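Local atomic coordinates of putative alpha-L-fucosidase (Bacteroides thetaiotaomicron, PDB entry 3EYP), a protein that probably hydrolyses alpha-L-fucosyl linkages, as a family 29 glycoside hydrolase. Residues A[386-391]-A[447-452]; A[32-37]-A[46-51]; A[270-275]-A[306-311]. All coordinates share one frame; numbering follows the deposited sequence.

Interaction 1: A[386-391]-A[447-452]; sequences VIELGH and AIHTFG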
loop_
_atom_site.group_PDB
_atom_site.type_symbol
_atom_site.label_atom_id
_atom_site.label_comp_id
_atom_site.label_asym_id
_atom_site.label_seq_id
_atom_site.Cartn_x
_atom_site.Cartn_y
_atom_site.Cartn_z
ATOM N N VAL A 386 15.908 2.696 8.494
ATOM C CA VAL A 386 16.382 3.590 7.442
ATOM C C VAL A 386 16.431 2.779 6.148
ATOM O O VAL A 386 17.397 2.177 5.829
ATOM C CB VAL A 386 17.816 4.193 7.782
ATOM C CG1 VAL A 386 18.298 5.144 6.672
ATOM C CG2 VAL A 386 17.771 4.942 9.134
ATOM N N ILE A 387 15.348 2.795 5.393
ATOM C CA ILE A 387 15.206 1.837 4.304
ATOM C C ILE A 387 16.097 2.025 3.112
ATOM O O ILE A 387 16.414 1.085 2.404
ATOM C CB ILE A 387 13.723 1.643 3.876
ATOM C CG1 ILE A 387 13.106 2.944 3.377
ATOM C CG2 ILE A 387 12.969 1.030 5.013
ATOM C CD1 ILE A 387 11.625 2.755 2.837
ATOM N N GLU A 388 16.524 3.262 2.898
ATOM C CA GLU A 388 17.538 3.569 1.869
ATOM C C GLU A 388 18.810 2.743 2.090
ATOM O O GLU A 388 19.595 2.502 1.166
ATOM C CB GLU A 388 17.903 5.059 1.898
ATOM C CG GLU A 388 16.782 5.986 1.526
ATOM C CD GLU A 388 15.922 6.427 2.711
ATOM O OE1 GLU A 388 16.026 5.844 3.827
ATOM O OE2 GLU A 388 15.141 7.391 2.532
ATOM N N LEU A 389 18.985 2.280 3.322
ATOM C CA LEU A 389 20.232 1.614 3.714
ATOM C C LEU A 389 20.051 0.102 3.728
ATOM O O LEU A 389 20.972 -0.659 4.013
ATOM C CB LEU A 389 20.723 2.105 5.081
ATOM C CG LEU A 389 21.319 3.522 5.069
ATOM C CD1 LEU A 389 21.866 3.912 6.427
ATOM C CD2 LEU A 389 22.385 3.641 3.962
ATOM N N GLY A 390 18.834 -0.326 3.413
ATOM C CA GLY A 390 18.543 -1.765 3.237
ATOM C C GLY A 390 17.923 -2.414 4.430
ATOM O O GLY A 390 17.776 -1.795 5.456
ATOM N N HIS A 391 17.470 -3.664 4.259
ATOM C CA HIS A 391 17.087 -4.496 5.388
ATOM C C HIS A 391 18.388 -4.892 6.108
ATOM O O HIS A 391 19.178 -5.730 5.634
ATOM C CB HIS A 391 16.352 -5.780 4.993
ATOM C CG HIS A 391 14.869 -5.603 4.757
ATOM N ND1 HIS A 391 13.962 -5.361 5.774
ATOM C CD2 HIS A 391 14.137 -5.761 3.630
ATOM C CE1 HIS A 391 12.735 -5.306 5.260
ATOM N NE2 HIS A 391 12.818 -5.543 3.958
ATOM N N ALA A 447 20.390 0.590 11.732
ATOM C CA ALA A 447 20.084 1.972 11.331
ATOM C C ALA A 447 18.593 2.200 11.482
ATOM O O ALA A 447 17.817 1.721 10.649
ATOM C CB ALA A 447 20.509 2.201 9.892
ATOM N N ILE A 448 18.214 2.822 12.600
ATOM C CA ILE A 448 16.812 2.929 13.027
ATOM C C ILE A 448 16.347 4.380 13.239
ATOM O O ILE A 448 16.893 5.150 14.077
ATOM C CB ILE A 448 16.578 2.084 14.297
ATOM C CG1 ILE A 448 16.920 0.606 13.988
ATOM C CG2 ILE A 448 15.098 2.238 14.809
ATOM C CD1 ILE A 448 17.346 -0.223 15.180
ATOM N N HIS A 449 15.301 4.723 12.505
ATOM C CA HIS A 449 14.782 6.086 12.489
ATOM C C HIS A 449 13.996 6.360 13.754
ATOM O O HIS A 449 14.117 7.405 14.377
ATOM C CB HIS A 449 13.831 6.338 11.287
ATOM C CG HIS A 449 14.511 6.832 10.059
ATOM N ND1 HIS A 449 15.240 8.009 10.041
ATOM C CD2 HIS A 449 14.497 6.377 8.781
ATOM C CE1 HIS A 449 15.713 8.209 8.819
ATOM N NE2 HIS A 449 15.258 7.248 8.032
ATOM N N THR A 450 13.203 5.378 14.108
ATOM C CA THR A 450 12.159 5.554 15.091
ATOM C C THR A 450 11.966 4.357 15.942
ATOM O O THR A 450 11.964 3.226 15.469
ATOM C CB THR A 450 10.774 5.889 14.379
ATOM O OG1 THR A 450 10.958 6.999 13.475
ATOM C CG2 THR A 450 9.689 6.191 15.398
ATOM N N PHE A 451 11.773 4.620 17.227
ATOM C CA PHE A 451 11.287 3.596 18.160
ATOM C C PHE A 451 10.360 4.239 19.177
ATOM O O PHE A 451 10.661 5.289 19.699
ATOM C CB PHE A 451 12.416 2.834 18.862
ATOM C CG PHE A 451 11.919 1.741 19.795
ATOM C CD1 PHE A 451 11.281 0.616 19.295
ATOM C CD2 PHE A 451 12.115 1.834 21.179
ATOM C CE1 PHE A 451 10.851 -0.352 20.143
ATOM C CE2 PHE A 451 11.677 0.866 22.032
ATOM C CZ PHE A 451 11.049 -0.225 21.547
ATOM N N GLY A 452 9.201 3.640 19.382
ATOM C CA GLY A 452 8.220 4.163 20.296
ATOM C C GLY A 452 7.286 3.125 20.878
ATOM O O GLY A 452 7.164 2.007 20.402
HETATM O O HOH W 1 14.151 5.855 5.681
#
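The backbones of V386 and A447 meet where the antiparallel pairing of strands 380-385 and 447-454 runs out, in the F5/8 type C (discoidin-like) beta sandwich. V386 N gives its hydrogen to A447 O at 3.0 Å, a nearly straight bond (171°). Beyond it the first segment leaves the sheet in a 3-10 turn, L389 N returning to V386 O, while the other strand turns a corner at H449. There H449 and T450 both face E384 of the neighbouring strand, a classic beta bulge, and the corner brings the imidazole of H449 round to V386.

V386 carries most of the side-chain contact. Its CG2, anti to the carbonyl carbon and beside the backbone N, stands over the centre of the H449 ring, 3.6 Å from the centroid and close to the ring normal: a CH-pi contact. The same methyl lies 3.9 Å from A447 CB. Valine suits the place: its branch at CB sets CG2 close to the backbone, over the ring and against A447 CB, while CG1 reaches the ring's rim, 3.9 Å from H449 NE2; the small A447 lets the turn come close. L389 comes from the far end of the turn, its CD1 4.1 Å from A447 CB.

The polar rim is bridged by water. One water, in the plane of the H449 ring at its edge, accepts from I387 N and weakly from H449 NE2, and donates to E388 OE1. H449 ND1 is bonded to T355 O, so the ring is held firmly at ND1 and only weakly, through the water, at NE2; the nearby carboxylate would probably favour a protonated imidazole. E388 itself stays 4.5 Å from the ring, OE1 to H449 NE2, and the water fills that gap, 2.6 Å from E388 OE1.

Interaction 2: A[32-37]-A[46-51]; sequences TFEEYV and TAIFNP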
loop_
_atom_site.group_PDB
_atom_site.type_symbol
_atom_site.label_atom_id
_atom_site.label_comp_id
_atom_site.label_asym_id
_atom_site.label_seq_id
_atom_site.Cartn_x
_atom_site.Cartn_y
_atom_site.Cartn_z
ATOM N N THR A 32 -21.172 -1.717 -11.983
ATOM C CA THR A 32 -21.864 -1.045 -10.924
ATOM C C THR A 32 -23.351 -0.883 -11.272
ATOM O O THR A 32 -24.180 -0.756 -10.404
ATOM C CB THR A 32 -21.326 0.410 -10.707
ATOM O OG1 THR A 32 -19.895 0.384 -10.523
ATOM C CG2 THR A 32 -21.988 1.105 -9.499
ATOM N N PHE A 33 -23.615 -0.893 -12.555
ATOM C CA PHE A 33 -24.992 -0.612 -13.077
ATOM C C PHE A 33 -25.699 -1.886 -13.439
ATOM O O PHE A 33 -26.897 -1.890 -13.844
ATOM C CB PHE A 33 -24.951 0.374 -14.214
ATOM C CG PHE A 33 -24.546 1.713 -13.748
ATOM C CD1 PHE A 33 -25.470 2.579 -13.253
ATOM C CD2 PHE A 33 -23.195 2.020 -13.601
ATOM C CE1 PHE A 33 -25.069 3.802 -12.718
ATOM C CE2 PHE A 33 -22.809 3.223 -13.068
ATOM C CZ PHE A 33 -23.723 4.083 -12.616
ATOM N N GLU A 34 -24.973 -2.977 -13.239
ATOM C CA GLU A 34 -25.564 -4.318 -13.370
ATOM C C GLU A 34 -25.970 -4.785 -12.017
ATOM O O GLU A 34 -25.579 -4.210 -11.014
ATOM C CB GLU A 34 -24.593 -5.320 -13.980
ATOM C CG GLU A 34 -24.182 -5.087 -15.431
ATOM C CD GLU A 34 -23.761 -6.385 -16.122
ATOM O OE1 GLU A 34 -22.581 -6.799 -16.069
ATOM O OE2 GLU A 34 -24.635 -7.047 -16.714
ATOM N N GLU A 35 -26.768 -5.862 -11.993
ATOM C CA GLU A 35 -27.253 -6.412 -10.730
ATOM C C GLU A 35 -26.293 -7.497 -10.218
ATOM O O GLU A 35 -26.080 -8.536 -10.818
ATOM C CB GLU A 35 -28.689 -6.936 -10.858
ATOM C CG GLU A 35 -29.681 -5.961 -11.483
ATOM C CD GLU A 35 -29.777 -4.584 -10.800
ATOM O OE1 GLU A 35 -29.920 -4.502 -9.557
ATOM O OE2 GLU A 35 -29.744 -3.567 -11.531
ATOM N N TYR A 36 -25.659 -7.145 -9.127
ATOM C CA TYR A 36 -24.753 -8.026 -8.435
ATOM C C TYR A 36 -23.638 -8.562 -9.284
ATOM O O TYR A 36 -23.455 -9.755 -9.341
ATOM C CB TYR A 36 -25.526 -9.223 -7.915
ATOM C CG TYR A 36 -26.403 -8.958 -6.749
ATOM C CD1 TYR A 36 -25.876 -8.478 -5.573
ATOM C CD2 TYR A 36 -27.761 -9.275 -6.796
ATOM C CE1 TYR A 36 -26.663 -8.263 -4.484
ATOM C CE2 TYR A 36 -28.562 -9.079 -5.702
ATOM C CZ TYR A 36 -28.012 -8.575 -4.549
ATOM O OH TYR A 36 -28.806 -8.354 -3.453
ATOM N N VAL A 37 -22.918 -7.678 -9.947
ATOM C CA VAL A 37 -21.750 -8.046 -10.782
ATOM C C VAL A 37 -20.446 -7.464 -10.284
ATOM O O VAL A 37 -20.317 -6.246 -10.088
ATOM C CB VAL A 37 -21.984 -7.704 -12.289
ATOM C CG1 VAL A 37 -20.764 -7.978 -13.096
ATOM C CG2 VAL A 37 -23.190 -8.462 -12.828
ATOM N N THR A 46 -23.440 -0.531 -23.183
ATOM C CA THR A 46 -22.885 0.728 -22.672
ATOM C C THR A 46 -23.920 1.700 -22.182
ATOM O O THR A 46 -23.618 2.529 -21.286
ATOM C CB THR A 46 -22.048 1.487 -23.721
ATOM O OG1 THR A 46 -22.860 1.763 -24.864
ATOM C CG2 THR A 46 -20.822 0.664 -24.131
ATOM N N ALA A 47 -25.124 1.605 -22.772
ATOM C CA ALA A 47 -26.234 2.494 -22.410
ATOM C C ALA A 47 -26.512 2.530 -20.893
ATOM O O ALA A 47 -26.960 3.544 -20.343
ATOM C CB ALA A 47 -27.551 2.075 -23.114
ATOM N N ILE A 48 -26.317 1.384 -20.231
ATOM C CA ILE A 48 -26.672 1.270 -18.802
ATOM C C ILE A 48 -25.811 2.111 -17.876
ATOM O O ILE A 48 -26.166 2.315 -16.723
ATOM C CB ILE A 48 -26.692 -0.208 -18.261
ATOM C CG1 ILE A 48 -25.264 -0.775 -18.083
ATOM C CG2 ILE A 48 -27.472 -1.143 -19.183
ATOM C CD1 ILE A 48 -25.266 -2.203 -17.335
ATOM N N PHE A 49 -24.686 2.607 -18.371
ATOM C CA PHE A 49 -23.797 3.387 -17.525
ATOM C C PHE A 49 -24.348 4.788 -17.433
ATOM O O PHE A 49 -24.361 5.563 -18.364
ATOM C CB PHE A 49 -22.337 3.393 -18.031
ATOM C CG PHE A 49 -21.393 4.171 -17.148
ATOM C CD1 PHE A 49 -20.792 3.561 -16.057
ATOM C CD2 PHE A 49 -21.136 5.513 -17.363
ATOM C CE1 PHE A 49 -19.909 4.226 -15.223
ATOM C CE2 PHE A 49 -20.254 6.212 -16.507
ATOM C CZ PHE A 49 -19.623 5.554 -15.449
ATOM N N ASN A 50 -24.774 5.111 -16.229
ATOM C CA ASN A 50 -25.521 6.293 -16.010
ATOM C C ASN A 50 -25.572 6.791 -14.565
ATOM O O ASN A 50 -26.653 6.852 -13.983
ATOM C CB ASN A 50 -26.968 6.031 -16.478
ATOM C CG ASN A 50 -27.713 7.284 -16.712
ATOM O OD1 ASN A 50 -27.124 8.335 -16.967
ATOM N ND2 ASN A 50 -29.024 7.204 -16.628
ATOM N N PRO A 51 -24.430 7.216 -14.014
ATOM C CA PRO A 51 -24.451 7.779 -12.650
ATOM C C PRO A 51 -25.215 9.068 -12.588
ATOM O O PRO A 51 -25.192 9.823 -13.524
ATOM C CB PRO A 51 -22.994 8.010 -12.339
ATOM C CG PRO A 51 -22.307 8.077 -13.704
ATOM C CD PRO A 51 -23.066 7.137 -14.568
#
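In the long loop that leads from strand 22-26 to helix 56-65 of the TIM-barrel domain, the phenyl ring of F33 lies against the backbone of I48 to P51 and fastens the two arms of the loop together. With CG beside its own backbone N and anti to the carbonyl carbon (chi1 -68°), the ring reaches across to the other arm. F33 CB comes to 3.4 Å from I48 O, and N50 N sits over the centre of one ring face, 3.7 Å above the plane. At the far end CZ touches P51 CD at 3.7 Å, the two side chains meeting at about a right angle.

The rings of F33 and F49 meet at a slant, planes at 66°, with F33 CE2 3.6 Å from F49 CD1. F49 is itself buried among F28 and F81, so F33 joins the outer edge of an aromatic cluster. The flat-sided ring of P51 offers CD both to F33 CZ and to one face of F49. Further out, I48 CD1 packs on the aliphatic CG of E34 at 3.6 Å, leaving the carboxylate end of E34 beyond the apolar contact. With an alanine in place of F33, the space beneath N50 and P51 would probably be left unfilled and F49 would lose its ring neighbour on this side.

R300 holds the first arm, through NE to T32 O and a salt bridge to E35 OE2. Long loops following the strands at the C-terminal end of the barrel are typical of (beta/alpha)-barrel enzymes, where this end carries the active site.

Interaction 3: A[270-275]-A[306-311]; sequences SRVKSV and STDSLH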
loop_
_atom_site.group_PDB
_atom_site.type_symbol
_atom_site.label_atom_id
_atom_site.label_comp_id
_atom_site.label_asym_id
_atom_site.label_seq_id
_atom_site.Cartn_x
_atom_site.Cartn_y
_atom_site.Cartn_z
ATOM N N SER A 270 -24.583 -2.636 4.760
ATOM C CA SER A 270 -24.589 -3.024 6.186
ATOM C C SER A 270 -23.412 -3.930 6.523
ATOM O O SER A 270 -23.380 -4.500 7.607
ATOM C CB SER A 270 -25.844 -3.815 6.524
ATOM O OG SER A 270 -25.996 -4.865 5.521
ATOM N N ARG A 271 -22.499 -4.091 5.571
ATOM C CA ARG A 271 -21.381 -5.060 5.695
ATOM C C ARG A 271 -20.009 -4.431 5.495
ATOM O O ARG A 271 -19.031 -5.103 5.132
ATOM C CB ARG A 271 -21.531 -6.183 4.668
ATOM C CG ARG A 271 -22.836 -6.976 4.747
ATOM C CD ARG A 271 -22.830 -7.908 5.918
ATOM N NE ARG A 271 -24.150 -8.499 6.068
ATOM C CZ ARG A 271 -24.541 -9.609 5.435
ATOM N NH1 ARG A 271 -23.688 -10.254 4.637
ATOM N NH2 ARG A 271 -25.768 -10.088 5.619
ATOM N N VAL A 272 -19.948 -3.135 5.654
ATOM C CA VAL A 272 -18.659 -2.430 5.602
ATOM C C VAL A 272 -17.793 -2.851 6.788
ATOM O O VAL A 272 -18.242 -2.998 7.932
ATOM C CB VAL A 272 -18.813 -0.868 5.621
ATOM C CG1 VAL A 272 -17.448 -0.191 5.649
ATOM C CG2 VAL A 272 -19.634 -0.333 4.407
ATOM N N LYS A 273 -16.529 -3.038 6.517
ATOM C CA LYS A 273 -15.610 -3.433 7.556
ATOM C C LYS A 273 -15.651 -2.429 8.689
ATOM O O LYS A 273 -15.748 -1.216 8.508
ATOM C CB LYS A 273 -14.195 -3.620 6.991
ATOM C CG LYS A 273 -14.094 -4.920 6.191
ATOM C CD LYS A 273 -12.781 -5.015 5.431
ATOM C CE LYS A 273 -12.573 -6.418 4.885
ATOM N NZ LYS A 273 -13.206 -6.532 3.587
ATOM N N SER A 274 -15.527 -2.964 9.889
ATOM C CA SER A 274 -15.587 -2.135 11.089
ATOM C C SER A 274 -14.254 -1.416 11.240
ATOM O O SER A 274 -13.279 -1.801 10.650
ATOM C CB SER A 274 -15.858 -3.010 12.316
ATOM O OG SER A 274 -14.703 -3.809 12.591
ATOM N N VAL A 275 -14.248 -0.348 12.031
ATOM C CA VAL A 275 -13.024 0.410 12.307
ATOM C C VAL A 275 -11.953 -0.497 12.911
ATOM O O VAL A 275 -10.790 -0.431 12.520
ATOM C CB VAL A 275 -13.301 1.651 13.238
ATOM C CG1 VAL A 275 -12.032 2.410 13.588
ATOM C CG2 VAL A 275 -14.342 2.543 12.583
ATOM N N SER A 306 -21.636 6.676 2.842
ATOM C CA SER A 306 -21.371 7.258 4.166
ATOM C C SER A 306 -20.637 6.370 5.130
ATOM O O SER A 306 -19.703 6.767 5.810
ATOM C CB SER A 306 -22.667 7.765 4.819
ATOM O OG SER A 306 -23.716 6.812 4.955
ATOM N N THR A 307 -21.060 5.131 5.210
ATOM C CA THR A 307 -20.420 4.226 6.181
ATOM C C THR A 307 -18.948 4.048 5.847
ATOM O O THR A 307 -18.061 4.106 6.700
ATOM C CB THR A 307 -21.148 2.898 6.255
ATOM O OG1 THR A 307 -22.501 3.167 6.569
ATOM C CG2 THR A 307 -20.551 2.001 7.339
ATOM N N ASP A 308 -18.680 3.846 4.580
ATOM C CA ASP A 308 -17.329 3.620 4.095
ATOM C C ASP A 308 -16.471 4.791 4.516
ATOM O O ASP A 308 -15.344 4.664 5.007
ATOM C CB ASP A 308 -17.314 3.548 2.545
ATOM C CG ASP A 308 -18.260 2.479 1.971
ATOM O OD1 ASP A 308 -19.334 2.290 2.547
ATOM O OD2 ASP A 308 -17.948 1.846 0.915
ATOM N N SER A 309 -17.024 5.958 4.252
ATOM C CA SER A 309 -16.351 7.219 4.557
ATOM C C SER A 309 -16.098 7.419 6.067
ATOM O O SER A 309 -15.000 7.900 6.506
ATOM C CB SER A 309 -17.108 8.421 3.984
ATOM O OG SER A 309 -17.075 8.469 2.563
ATOM N N LEU A 310 -17.109 7.047 6.833
ATOM C CA LEU A 310 -17.084 7.190 8.308
ATOM C C LEU A 310 -15.964 6.346 8.919
ATOM O O LEU A 310 -15.161 6.808 9.713
ATOM C CB LEU A 310 -18.408 6.706 8.908
ATOM C CG LEU A 310 -18.506 6.781 10.438
ATOM C CD1 LEU A 310 -18.332 8.217 10.878
ATOM C CD2 LEU A 310 -19.819 6.159 10.888
ATOM N N HIS A 311 -15.979 5.067 8.565
ATOM C CA HIS A 311 -15.037 4.108 9.104
ATOM C C HIS A 311 -13.579 4.430 8.805
ATOM O O HIS A 311 -12.743 4.252 9.647
ATOM C CB HIS A 311 -15.410 2.680 8.673
ATOM C CG HIS A 311 -16.675 2.187 9.319
ATOM N ND1 HIS A 311 -17.087 0.879 9.271
ATOM C CD2 HIS A 311 -17.642 2.861 9.993
ATOM C CE1 HIS A 311 -18.248 0.763 9.900
ATOM N NE2 HIS A 311 -18.616 1.956 10.335
#
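One hydrogen bond joins the loop to the helix: H311 ND1 donates to K273 O over 2.6 Å, with an angle of 165° at the hydrogen. The carbonyl oxygen lies at the edge of the imidazole, close to its plane, while the donor is tilted 27° from the carbonyl plane. Histidine suits the place because a flat ring with an N-H on its rim can reach a backbone oxygen and still offer its faces for packing. CG of H311 stands beside its own backbone N (chi1 -69°), which brings the ring over the loop. One turn back along the helix, T307 CG2 rests 3.5 Å above a ring face, toward the rim.

The van der Waals contacts are made by two valines. V272 CB meets T307 CG2 at 3.8 Å as the two side chains slide past each other in opposite directions, and V272 CG1 comes to 3.8 Å from H311 ND1. V275 CG2 packs on H311, 4.0 Å from its CG.

These contacts join neighbouring outer elements of the (beta/alpha)-barrel: the loop after strand 253-257, on its way into helix 275-283, lies against the first turns of helix 306-323. S274 is the N-cap of the former helix, its side chain capping a backbone N, while E277 OE2 receives S274 N, as in a capping box.

Charged groups frame the contact. D308 turns OD1 toward V272 CG2, 3.2 Å away; that oxygen is also hydrogen-bonded to another part of the protein, and OD2 forms a salt bridge with R259. CB of K273 points away from helix 306-323; its NZ is bonded to S257 O, its aliphatic part resting on L278 and I281.

Overall arrangement
From the N terminus, interaction 2 comes first: it closes a short loop of eight residues within the connection from strand 22-26 to helix 56-65. Interaction 3 follows, spanning the 30 residues that hold most of helix 275-283 and strand 291-295, and tying the end of the loop after strand 253-257 to helix 306-323. Both belong to the barrel domain, their centres about 23 Å apart. Interaction 1 comes last, closing 55 residues, about half strand and without helix, in the F5/8 type C domain, its centre about 47 Å from that of interaction 2 and about 34 Å from that of interaction 3. The three follow one another in series; none nests within, crosses or touches another.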